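Local structure of caspase-3 (Porites astreoides, 6WI4) at residues 41-44 and 45-49; 95-99 and 100-104; 116-119 and 120-123; 152-155 and 156-159; 166-169 and 170-173. The protein probably acts as a cysteine protease of the caspase family that cleaves proteins after aspartate during apoptosis in coral. One frame throughout, in Å; residues are numbered along the deposited sequence.

Contact 1: 41-44 and 45-49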
loop_
_atom_site.group_PDB
_atom_site.type_symbol
_atom_site.label_atom_id
_atom_site.label_comp_id
_atom_site.label_asym_id
_atom_site.label_seq_id
_atom_site.Cartn_x
_atom_site.Cartn_y
_atom_site.Cartn_z
ATOM N N ASP A 41 10.794 -5.084 4.308
ATOM C CA ASP A 41 10.943 -6.342 5.025
ATOM C C ASP A 41 9.738 -6.613 5.917
ATOM O O ASP A 41 9.301 -7.765 6.039
ATOM C CB ASP A 41 12.235 -6.332 5.843
ATOM C CG ASP A 41 13.485 -6.335 4.979
ATOM O OD1 ASP A 41 13.384 -6.556 3.751
ATOM O OD2 ASP A 41 14.578 -6.131 5.550
ATOM N N ALA A 42 9.176 -5.566 6.542
ATOM C CA ALA A 42 8.006 -5.763 7.386
ATOM C C ALA A 42 6.794 -6.199 6.566
ATOM O O ALA A 42 6.041 -7.083 6.986
ATOM C CB ALA A 42 7.697 -4.479 8.159
ATOM N N LEU A 43 6.578 -5.584 5.402
ATOM C CA LEU A 43 5.442 -5.986 4.572
ATOM C C LEU A 43 5.613 -7.399 4.052
ATOM O O LEU A 43 4.633 -8.147 3.948
ATOM C CB LEU A 43 5.278 -5.036 3.388
ATOM C CG LEU A 43 4.614 -3.704 3.674
ATOM C CD1 LEU A 43 4.470 -2.954 2.359
ATOM C CD2 LEU A 43 3.248 -3.889 4.341
ATOM N N ALA A 44 6.840 -7.768 3.674
ATOM C CA ALA A 44 7.065 -9.116 3.167
ATOM C C ALA A 44 6.752 -10.150 4.240
ATOM O O ALA A 44 6.088 -11.158 3.970
ATOM C CB ALA A 44 8.501 -9.251 2.666
ATOM N N LYS A 45 7.191 -9.890 5.472
ATOM C CA LYS A 45 6.908 -10.785 6.586
ATOM C C LYS A 45 5.406 -10.873 6.844
ATOM O O LYS A 45 4.852 -11.970 7.011
ATOM C CB LYS A 45 7.659 -10.289 7.825
ATOM C CG LYS A 45 7.450 -11.119 9.073
ATOM C CD LYS A 45 8.262 -10.577 10.254
ATOM C CE LYS A 45 7.881 -11.312 11.537
ATOM N NZ LYS A 45 8.656 -10.812 12.702
ATOM N N LEU A 46 4.719 -9.728 6.812
ATOM C CA LEU A 46 3.283 -9.704 7.057
ATOM C C LEU A 46 2.513 -10.439 5.964
ATOM O O LEU A 46 1.650 -11.273 6.252
ATOM C CB LEU A 46 2.805 -8.256 7.160
ATOM C CG LEU A 46 1.289 -8.100 7.211
ATOM C CD1 LEU A 46 0.712 -8.768 8.461
ATOM C CD2 LEU A 46 0.889 -6.631 7.140
ATOM N N PHE A 47 2.802 -10.133 4.697
ATOM C CA PHE A 47 2.038 -10.746 3.618
ATOM C C PHE A 47 2.288 -12.252 3.535
ATOM O O PHE A 47 1.369 -13.006 3.211
ATOM C CB PHE A 47 2.368 -10.064 2.287
ATOM C CG PHE A 47 1.915 -8.617 2.203
ATOM C CD1 PHE A 47 0.886 -8.132 2.996
ATOM C CD2 PHE A 47 2.532 -7.753 1.307
ATOM C CE1 PHE A 47 0.481 -6.803 2.907
ATOM C CE2 PHE A 47 2.134 -6.441 1.201
ATOM C CZ PHE A 47 1.099 -5.958 2.007
ATOM N N ARG A 48 3.499 -12.712 3.860
ATOM C CA ARG A 48 3.723 -14.155 3.974
ATOM C C ARG A 48 2.876 -14.760 5.088
ATOM O O ARG A 48 2.299 -15.842 4.920
ATOM C CB ARG A 48 5.209 -14.443 4.220
ATOM C CG ARG A 48 6.069 -14.223 2.990
ATOM C CD ARG A 48 7.496 -14.768 3.149
ATOM N NE ARG A 48 8.213 -14.169 4.277
ATOM C CZ ARG A 48 9.064 -13.151 4.171
ATOM N NH1 ARG A 48 9.306 -12.612 2.981
ATOM N NH2 ARG A 48 9.672 -12.670 5.253
ATOM N N ALA A 49 2.805 -14.080 6.237
ATOM C CA ALA A 49 2.010 -14.580 7.355
ATOM C C ALA A 49 0.521 -14.599 7.040
ATOM O O ALA A 49 -0.220 -15.408 7.614
ATOM C CB ALA A 49 2.280 -13.741 8.595
HETATM O O HOH W 1 10.934 -10.023 5.653
#

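Contact 2: 95-99 and 100-104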
loop_
_atom_site.group_PDB
_atom_site.type_symbol
_atom_site.label_atom_id
_atom_site.label_comp_id
_atom_site.label_asym_id
_atom_site.label_seq_id
_atom_site.Cartn_x
_atom_site.Cartn_y
_atom_site.Cartn_z
ATOM N N VAL A 95 -0.218 10.636 -8.155
ATOM C CA VAL A 95 0.891 10.026 -8.879
ATOM C C VAL A 95 1.853 9.348 -7.909
ATOM O O VAL A 95 1.960 9.710 -6.734
ATOM C CB VAL A 95 1.670 11.046 -9.748
ATOM C CG1 VAL A 95 0.752 11.696 -10.768
ATOM C CG2 VAL A 95 2.332 12.097 -8.891
ATOM N N ILE A 96 2.574 8.359 -8.435
ATOM C CA ILE A 96 3.695 7.750 -7.730
ATOM C C ILE A 96 4.911 7.812 -8.643
ATOM O O ILE A 96 4.802 7.994 -9.861
ATOM C CB ILE A 96 3.424 6.291 -7.287
ATOM C CG1 ILE A 96 2.961 5.433 -8.462
ATOM C CG2 ILE A 96 2.418 6.255 -6.127
ATOM C CD1 ILE A 96 4.063 4.545 -9.043
ATOM N N TYR A 97 6.087 7.677 -8.039
ATOM C CA TYR A 97 7.340 7.752 -8.779
ATOM C C TYR A 97 7.888 6.364 -9.072
ATOM O O TYR A 97 8.073 5.552 -8.157
ATOM C CB TYR A 97 8.393 8.546 -8.006
ATOM C CG TYR A 97 8.329 10.045 -8.186
ATOM C CD1 TYR A 97 7.408 10.804 -7.490
ATOM C CD2 TYR A 97 9.220 10.699 -9.025
ATOM C CE1 TYR A 97 7.359 12.179 -7.638
ATOM C CE2 TYR A 97 9.177 12.068 -9.182
ATOM C CZ TYR A 97 8.251 12.802 -8.481
ATOM O OH TYR A 97 8.199 14.172 -8.630
ATOM N N GLY A 98 8.169 6.099 -10.346
ATOM C CA GLY A 98 9.219 5.155 -10.675
ATOM C C GLY A 98 10.567 5.804 -10.407
ATOM O O GLY A 98 10.662 6.986 -10.078
ATOM N N THR A 99 11.645 5.036 -10.562
ATOM C CA THR A 99 12.951 5.649 -10.344
ATOM C C THR A 99 13.234 6.761 -11.338
ATOM O O THR A 99 14.065 7.629 -11.056
ATOM C CB THR A 99 14.068 4.612 -10.426
ATOM O OG1 THR A 99 13.952 3.892 -11.653
ATOM C CG2 THR A 99 13.983 3.648 -9.259
ATOM N N ASP A 100 12.544 6.770 -12.480
ATOM C CA ASP A 100 12.830 7.723 -13.540
ATOM C C ASP A 100 11.802 8.838 -13.681
ATOM O O ASP A 100 12.032 9.754 -14.478
ATOM C CB ASP A 100 12.958 6.994 -14.889
ATOM C CG ASP A 100 11.693 6.259 -15.280
ATOM O OD1 ASP A 100 11.035 5.691 -14.388
ATOM O OD2 ASP A 100 11.337 6.257 -16.478
ATOM N N GLY A 101 10.691 8.796 -12.957
ATOM C CA GLY A 101 9.677 9.821 -13.111
ATOM C C GLY A 101 8.326 9.352 -12.605
ATOM O O GLY A 101 8.198 8.280 -12.011
ATOM N N THR A 102 7.314 10.165 -12.890
ATOM C CA THR A 102 5.989 9.982 -12.317
ATOM C C THR A 102 5.071 9.199 -13.245
ATOM O O THR A 102 5.208 9.229 -14.472
ATOM C CB THR A 102 5.332 11.329 -11.995
ATOM O OG1 THR A 102 5.211 12.102 -13.198
ATOM C CG2 THR A 102 6.148 12.097 -10.989
ATOM N N MET A 103 4.116 8.506 -12.637
ATOM C CA MET A 103 3.019 7.893 -13.365
ATOM C C MET A 103 1.758 8.004 -12.526
ATOM O O MET A 103 1.815 8.081 -11.298
ATOM C CB MET A 103 3.301 6.426 -13.712
ATOM C CG MET A 103 3.746 5.596 -12.534
ATOM S SD MET A 103 4.110 3.878 -12.948
ATOM C CE MET A 103 2.503 3.323 -13.490
ATOM N N ALA A 104 0.615 8.017 -13.203
ATOM C CA ALA A 104 -0.659 8.145 -12.509
ATOM C C ALA A 104 -1.022 6.845 -11.805
ATOM O O ALA A 104 -0.878 5.758 -12.367
ATOM C CB ALA A 104 -1.764 8.525 -13.492
#

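Contact 3: 116-119 and 120-123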
loop_
_atom_site.group_PDB
_atom_site.type_symbol
_atom_site.label_atom_id
_atom_site.label_comp_id
_atom_site.label_asym_id
_atom_site.label_seq_id
_atom_site.Cartn_x
_atom_site.Cartn_y
_atom_site.Cartn_z
ATOM N N THR A 116 -10.209 -11.016 -15.606
ATOM C CA THR A 116 -11.437 -11.782 -15.409
ATOM C C THR A 116 -11.345 -12.711 -14.207
ATOM O O THR A 116 -12.343 -12.923 -13.503
ATOM C CB THR A 116 -11.762 -12.573 -16.679
ATOM O OG1 THR A 116 -10.703 -13.497 -16.946
ATOM C CG2 THR A 116 -11.908 -11.636 -17.857
ATOM N N THR A 117 -10.160 -13.267 -13.944
ATOM C CA THR A 117 -10.023 -14.234 -12.864
ATOM C C THR A 117 -9.905 -13.582 -11.490
ATOM O O THR A 117 -9.793 -14.302 -10.495
ATOM C CB THR A 117 -8.825 -15.160 -13.112
ATOM O OG1 THR A 117 -7.641 -14.391 -13.358
ATOM C CG2 THR A 117 -9.100 -16.056 -14.318
ATOM N N LEU A 118 -9.960 -12.253 -11.405
ATOM C CA LEU A 118 -10.082 -11.572 -10.122
ATOM C C LEU A 118 -11.460 -10.964 -9.900
ATOM O O LEU A 118 -11.673 -10.314 -8.872
ATOM C CB LEU A 118 -9.019 -10.475 -9.985
ATOM C CG LEU A 118 -7.606 -10.991 -9.695
ATOM C CD1 LEU A 118 -6.610 -9.843 -9.703
ATOM C CD2 LEU A 118 -7.557 -11.749 -8.389
ATOM N N VAL A 119 -12.398 -11.132 -10.833
ATOM C CA VAL A 119 -13.732 -10.578 -10.621
ATOM C C VAL A 119 -14.352 -11.223 -9.391
ATOM O O VAL A 119 -14.286 -12.443 -9.200
ATOM C CB VAL A 119 -14.598 -10.771 -11.875
ATOM C CG1 VAL A 119 -16.059 -10.403 -11.591
ATOM C CG2 VAL A 119 -14.055 -9.916 -13.011
ATOM N N GLY A 120 -14.934 -10.390 -8.526
ATOM C CA GLY A 120 -15.524 -10.846 -7.291
ATOM C C GLY A 120 -14.550 -11.032 -6.153
ATOM O O GLY A 120 -14.977 -11.347 -5.037
ATOM N N LYS A 121 -13.255 -10.856 -6.399
ATOM C CA LYS A 121 -12.232 -11.118 -5.397
ATOM C C LYS A 121 -11.591 -9.817 -4.922
ATOM O O LYS A 121 -11.435 -8.873 -5.701
ATOM C CB LYS A 121 -11.141 -12.037 -5.962
ATOM C CG LYS A 121 -11.675 -13.414 -6.365
ATOM C CD LYS A 121 -10.614 -14.260 -7.046
ATOM C CE LYS A 121 -11.211 -15.610 -7.457
ATOM N NZ LYS A 121 -10.263 -16.386 -8.315
ATOM N N PRO A 122 -11.206 -9.743 -3.648
ATOM C CA PRO A 122 -10.611 -8.504 -3.130
ATOM C C PRO A 122 -9.279 -8.194 -3.791
ATOM O O PRO A 122 -8.405 -9.058 -3.921
ATOM C CB PRO A 122 -10.463 -8.772 -1.629
ATOM C CG PRO A 122 -10.632 -10.240 -1.457
ATOM C CD PRO A 122 -11.451 -10.741 -2.594
ATOM N N LYS A 123 -9.139 -6.941 -4.211
ATOM C CA LYS A 123 -7.927 -6.414 -4.828
ATOM C C LYS A 123 -7.453 -5.281 -3.941
ATOM O O LYS A 123 -8.059 -4.205 -3.935
ATOM C CB LYS A 123 -8.205 -5.938 -6.252
ATOM C CG LYS A 123 -8.719 -7.073 -7.159
ATOM C CD LYS A 123 -9.386 -6.555 -8.420
ATOM C CE LYS A 123 -10.891 -6.301 -8.240
ATOM N NZ LYS A 123 -11.697 -7.562 -8.222
#

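Contact 4: 152-155 and 156-159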
loop_
_atom_site.group_PDB
_atom_site.type_symbol
_atom_site.label_atom_id
_atom_site.label_comp_id
_atom_site.label_asym_id
_atom_site.label_seq_id
_atom_site.Cartn_x
_atom_site.Cartn_y
_atom_site.Cartn_z
ATOM N N SER A 152 -1.276 5.995 2.796
ATOM C CA SER A 152 -0.566 6.393 4.013
ATOM C C SER A 152 -1.001 7.761 4.540
ATOM O O SER A 152 -0.878 8.009 5.746
ATOM C CB SER A 152 0.947 6.386 3.774
ATOM O OG SER A 152 1.368 7.392 2.854
ATOM N N THR A 153 -1.483 8.659 3.683
ATOM C CA THR A 153 -1.780 10.031 4.100
ATOM C C THR A 153 -3.081 10.474 3.429
ATOM O O THR A 153 -3.912 9.648 3.039
ATOM C CB THR A 153 -0.556 10.946 3.854
ATOM O OG1 THR A 153 -0.776 12.208 4.504
ATOM C CG2 THR A 153 -0.271 11.178 2.364
ATOM N N VAL A 154 -3.297 11.787 3.360
ATOM C CA VAL A 154 -4.523 12.397 2.848
ATOM C C VAL A 154 -4.171 13.131 1.561
ATOM O O VAL A 154 -3.058 13.670 1.449
ATOM C CB VAL A 154 -5.130 13.340 3.901
ATOM C CG1 VAL A 154 -6.214 14.252 3.299
ATOM C CG2 VAL A 154 -5.661 12.551 5.066
ATOM N N PRO A 155 -5.043 13.153 0.553
ATOM C CA PRO A 155 -4.721 13.879 -0.678
ATOM C C PRO A 155 -4.290 15.309 -0.396
ATOM O O PRO A 155 -4.943 16.042 0.361
ATOM C CB PRO A 155 -6.034 13.823 -1.468
ATOM C CG PRO A 155 -6.622 12.528 -1.054
ATOM C CD PRO A 155 -6.298 12.390 0.415
ATOM N N GLY A 156 -3.161 15.690 -0.993
ATOM C CA GLY A 156 -2.594 17.013 -0.861
ATOM C C GLY A 156 -1.442 17.119 0.114
ATOM O O GLY A 156 -0.820 18.186 0.202
ATOM N N TYR A 157 -1.124 16.050 0.831
ATOM C CA TYR A 157 -0.215 16.140 1.959
ATOM C C TYR A 157 0.990 15.226 1.799
ATOM O O TYR A 157 0.919 14.175 1.156
ATOM C CB TYR A 157 -0.944 15.779 3.251
ATOM C CG TYR A 157 -1.995 16.775 3.681
ATOM C CD1 TYR A 157 -1.659 17.839 4.507
ATOM C CD2 TYR A 157 -3.318 16.640 3.280
ATOM C CE1 TYR A 157 -2.617 18.744 4.932
ATOM C CE2 TYR A 157 -4.287 17.546 3.697
ATOM C CZ TYR A 157 -3.920 18.589 4.524
ATOM O OH TYR A 157 -4.867 19.498 4.947
ATOM N N TYR A 158 2.086 15.631 2.439
ATOM C CA TYR A 158 3.231 14.755 2.639
ATOM C C TYR A 158 2.845 13.527 3.462
ATOM O O TYR A 158 1.857 13.522 4.207
ATOM C CB TYR A 158 4.335 15.489 3.401
ATOM C CG TYR A 158 5.061 16.597 2.671
ATOM C CD1 TYR A 158 5.728 16.355 1.480
ATOM C CD2 TYR A 158 5.117 17.879 3.212
ATOM C CE1 TYR A 158 6.424 17.364 0.833
ATOM C CE2 TYR A 158 5.813 18.891 2.576
ATOM C CZ TYR A 158 6.462 18.627 1.388
ATOM O OH TYR A 158 7.154 19.638 0.753
ATOM N N SER A 159 3.685 12.500 3.361
ATOM C CA SER A 159 3.646 11.315 4.200
ATOM C C SER A 159 5.023 11.164 4.821
ATOM O O SER A 159 6.029 11.457 4.173
ATOM C CB SER A 159 3.292 10.085 3.353
ATOM O OG SER A 159 3.140 8.926 4.144
#

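Contact 5: 166-169 and 170-173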
loop_
_atom_site.group_PDB
_atom_site.type_symbol
_atom_site.label_atom_id
_atom_site.label_comp_id
_atom_site.label_asym_id
_atom_site.label_seq_id
_atom_site.Cartn_x
_atom_site.Cartn_y
_atom_site.Cartn_z
ATOM N N GLY A 166 11.439 3.077 9.611
ATOM C CA GLY A 166 10.476 2.958 8.529
ATOM C C GLY A 166 9.362 3.974 8.660
ATOM O O GLY A 166 9.376 4.855 9.522
ATOM N N SER A 167 8.353 3.825 7.807
ATOM C CA SER A 167 7.312 4.842 7.743
ATOM C C SER A 167 6.268 4.660 8.839
ATOM O O SER A 167 6.008 3.550 9.322
ATOM C CB SER A 167 6.629 4.849 6.373
ATOM O OG SER A 167 5.862 3.671 6.167
ATOM N N TRP A 168 5.657 5.782 9.221
ATOM C CA TRP A 168 4.600 5.757 10.220
ATOM C C TRP A 168 3.484 4.812 9.802
ATOM O O TRP A 168 3.009 3.998 10.596
ATOM C CB TRP A 168 4.023 7.155 10.405
ATOM C CG TRP A 168 4.973 8.155 10.945
ATOM C CD1 TRP A 168 6.264 7.943 11.349
ATOM C CD2 TRP A 168 4.706 9.543 11.155
ATOM N NE1 TRP A 168 6.812 9.126 11.800
ATOM C CE2 TRP A 168 5.872 10.120 11.688
ATOM C CE3 TRP A 168 3.585 10.353 10.944
ATOM C CZ2 TRP A 168 5.950 11.473 12.016
ATOM C CZ3 TRP A 168 3.666 11.693 11.256
ATOM C CH2 TRP A 168 4.837 12.241 11.790
ATOM N N PHE A 169 3.056 4.907 8.545
ATOM C CA PHE A 169 1.941 4.090 8.078
ATOM C C PHE A 169 2.291 2.606 8.072
ATOM O O PHE A 169 1.530 1.787 8.597
ATOM C CB PHE A 169 1.531 4.564 6.689
ATOM C CG PHE A 169 0.440 3.762 6.043
ATOM C CD1 PHE A 169 -0.825 3.698 6.603
ATOM C CD2 PHE A 169 0.675 3.125 4.837
ATOM C CE1 PHE A 169 -1.830 2.983 5.987
ATOM C CE2 PHE A 169 -0.328 2.404 4.202
ATOM C CZ PHE A 169 -1.581 2.336 4.780
ATOM N N ILE A 170 3.424 2.229 7.470
ATOM C CA ILE A 170 3.721 0.802 7.362
ATOM C C ILE A 170 4.066 0.216 8.730
ATOM O O ILE A 170 3.668 -0.917 9.038
ATOM C CB ILE A 170 4.828 0.545 6.321
ATOM C CG1 ILE A 170 4.382 1.007 4.929
ATOM C CG2 ILE A 170 5.195 -0.944 6.293
ATOM C CD1 ILE A 170 3.143 0.276 4.382
ATOM N N GLN A 171 4.794 0.969 9.576
ATOM C CA GLN A 171 5.023 0.552 10.963
ATOM C C GLN A 171 3.700 0.250 11.659
ATOM O O GLN A 171 3.559 -0.758 12.365
ATOM C CB GLN A 171 5.752 1.651 11.759
ATOM C CG GLN A 171 7.262 1.799 11.591
ATOM C CD GLN A 171 7.862 2.790 12.604
ATOM O OE1 GLN A 171 8.081 2.442 13.772
ATOM N NE2 GLN A 171 8.117 4.030 12.162
ATOM N N SER A 172 2.731 1.151 11.499
ATOM C CA SER A 172 1.452 1.004 12.176
ATOM C C SER A 172 0.637 -0.124 11.565
ATOM O O SER A 172 -0.034 -0.877 12.282
ATOM C CB SER A 172 0.664 2.315 12.109
ATOM O OG SER A 172 1.358 3.359 12.780
ATOM N N LEU A 173 0.678 -0.251 10.239
ATOM C CA LEU A 173 -0.070 -1.310 9.575
ATOM C C LEU A 173 0.419 -2.682 10.020
ATOM O O LEU A 173 -0.386 -3.563 10.341
ATOM C CB LEU A 173 0.032 -1.149 8.058
ATOM C CG LEU A 173 -0.946 -1.995 7.249
ATOM C CD1 LEU A 173 -1.540 -1.193 6.113
ATOM C CD2 LEU A 173 -0.249 -3.242 6.755
#

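Contact 1: 41-44 and 45-49
L43 and F47, one helical turn apart, lie alongside each other and point the same way from helix 36-49, the crossover helix of a beta-alpha-beta unit between strands 13-18 and 53-58. Branch CD2 of L43 meets ring atom CZ of F47 at 3.8 Å. With CG of F47 anti to its own carbonyl carbon (chi1 -66°), the ring folds back along the helix, so that one face lies over L43 O, the acceptor of F47 N. Both residues are buried against I16 of strand 13-18 and S86 of strand 83-88, where large apolar groups suit the helix-sheet interface. Replacing F47 by an alanine would probably open a gap against the sheet and leave the CD2 methyl of L43 without its aromatic neighbour. A44, on the same buried side, has a methyl small enough for close approach to I16 and I56. R48, by contrast, lies on the exposed side of the helix. Bent at chi3 (-59°), its chain turns back so that a guanidinium face covers A44 O and NH1 comes within 3.5 Å of A44 CB. A water accepts from R48 NH2 at 3.0 Å and donates to D41 O at 2.8 Å.

Contact 2: 95-99 and 100-104
T99 and D100 form the tight link of a beta hairpin, whose strands 95-98 and 101-104 run antiparallel. The D100 carboxylate folds back over the turn, and its OD1 accepts from R62 N, which ties the turn to the start of helix 62-73. G101 follows with backbone angles (159/-171°) at which a side chain would jam against the preceding carbonyl, so glycine suits the place; its bonds with G98 are weak, the G98 N to G101 O pair being short at 2.7 Å but strongly bent. At T102 the side chains meet across the hairpin. Its CG2 methyl sits over one face of the Y97 ring, 3.5 Å from the centroid and 17° off the normal, a CH-pi contact in which CZ of Y97 is the nearest atom at 3.3 Å. T102 CG2 lies anti to the carbonyl carbon, which brings the methyl rather than the hydroxyl over the ring. M103 makes a hydrogen-bonded pair with I96: M103 N gives to I96 O at 2.9 Å, and I96 N to M103 O at 3.0 Å. On this face the flexible M103 chain runs beside I96, CG touching I96 CD1 at 3.7 Å. A104 closes the ladder opposite V95. Strand 95-98 lies between 91-92 and 101-104 in a small sheet, and its I96-M103 face packs on L108 of helix 105-110 and, through M103, on I65 and R66 of helix 62-73.

Contact 3: 116-119 and 120-123
Extended from chi2 to chi4, the K121 side chain leaves the backbone with CG anti to the carbonyl carbon (chi1 -62°) and runs back past L118 to T117, whereas K123 bends at chi3 and chi4 and curls its amine towards L118. The two lysines thus grip successive carbonyls. K121 NZ donates to T117 O at 3.1 Å, approaching nearly in line with the C=O bond, and on the way its CD passes L118 CD2 at 4.2 Å, the two side chains crossing at about a right angle. L118 O takes two bonds, from K121 N at 3.0 Å and K123 NZ at 2.8 Å, which reach it from opposite faces of the carbonyl plane. K123 NZ also gives to K121 O at 2.9 Å, so one amine joins both ends of the turn. The K121 N bond closes a type II beta turn from L118 to K121; G120 takes its third position with a positive phi (83°), where a CB would collide with V119 O. The long aliphatic stem and terminal amine of lysine suit both reaches. A leucine in place of K121 would probably leave T117 O without this donor and the outside carbonyls Y80 O and H77 O without the amine they share. The turn lies between helix 105-110 and strand 123-128. T117 OG1 bonds to H77 N, and at the strand's start K123 pairs its backbone with D146 and V148 and makes a cation-pi contact with F147, the first residue of the neighbouring strand 147-151.

Contact 4: 152-155 and 156-159
Two hydroxyl contacts join S152 and T153 to the returning chain. S152 OG and S159 OG hydrogen-bond at 2.7 Å, and either may donate; both residues point their CB across the gap, where small serines allow so close an approach. S159 OG is also bonded to Q128 NE2, so the buried pair is tied to the central sheet. T153 OG1, set anti to its backbone N (chi1 -169°), donates a hydrogen bond to Y158 O at 3.0 Å from above the carbonyl plane. This leaves the T153 methyl CG2 turned inward, 3.4 Å from Y157 O and 3.9 Å from S159 CB, a division of labour that a beta-branched threonine makes possible.

The backbone bond, Y157 N to V154 O at 3.1 Å, closes a type II beta turn from V154 to Y157. P155 suits its second position, and G156 the third, where phi is positive (101°) and a CB would run into P155 O. G156 and Y157 both face Q131, which makes a G1 beta bulge.

Apolar packing is supplied by V154 and Y157, side by side and pointing the same way: V154 CG1 lies 3.8 Å from Y157 CD2. V154 O comes to the edge of that ring, in its plane.

S159 hydrogen-bonds through its backbone to the bound peptide, and Y158 packs on an apolar peptide side chain, so the segment forms part of the substrate-binding cleft. The 152-155 loop leads from strand 147-151 of the central sheet into strand 156-162, with S217 of strand 217-220 bonding T153 O.

Contact 5: 166-169 and 170-173
F169 and L173 lie side by side one turn apart in helix 168-180, F169 CZ touching L173 CD1 at 3.8 Å. F169 buries the most surface of all here. Its CG stands anti to the backbone N (chi1 177°), a torsion that carries the ring alongside the following residues, where CD2 also meets I170 CD1 at 3.8 Å. A large ring suits this place, where it also meets V193 of helix 186-197 and Q128 of strand 123-128.

I170, next in buried surface, contributes through its backbone as well: I170 N gives to S167 OG at 3.1 Å, with an N-H...O angle of 157°. S167, at the N-cap position, thus caps the helix with its hydroxyl, and the same oxygen bonds to D39 OD2. The CG1 of I170 packs at 3.3 Å against this S167 OG.

Q171 reaches back over the helix start with an extended chain, and its NE2 makes a weak bond to G166 O at 3.0 Å while lying at the edge of the W168 indole. Further along, W168 O is gripped by two donors of one residue, S172 N and S172 OG, the latter at 2.8 Å, from opposite faces of its plane.

W168 stacks with W160 and Y200 and packs on an acidic side chain of the bound peptide. The helix packs on strand 123-128 through F169, I170 and L173, on helix 36-49 through I170 and L173, and on helix 186-197 through F169, S172 and L173.

Overall arrangement
All five contacts are local and in series along the chain, so none nests in or crosses another. Contact 1 lies within helix 36-49, the crossover between strands 13-18 and 53-58. Contact 2 closes a hairpin in the small three-stranded sheet, and contact 3 closes the turn leading into strand 123-128. Contact 4 then turns the chain from strand 147-151 into strand 156-162, which pairs with strand 166-167 just before the helix of contact 5. Contacts 4 and 5 touch through S152 and F169; contacts 1 and 5 pack helix on helix, L46 against L173 and L43 against I170. Contacts 2 and 3 stand apart, their centres about 26 Å from each other.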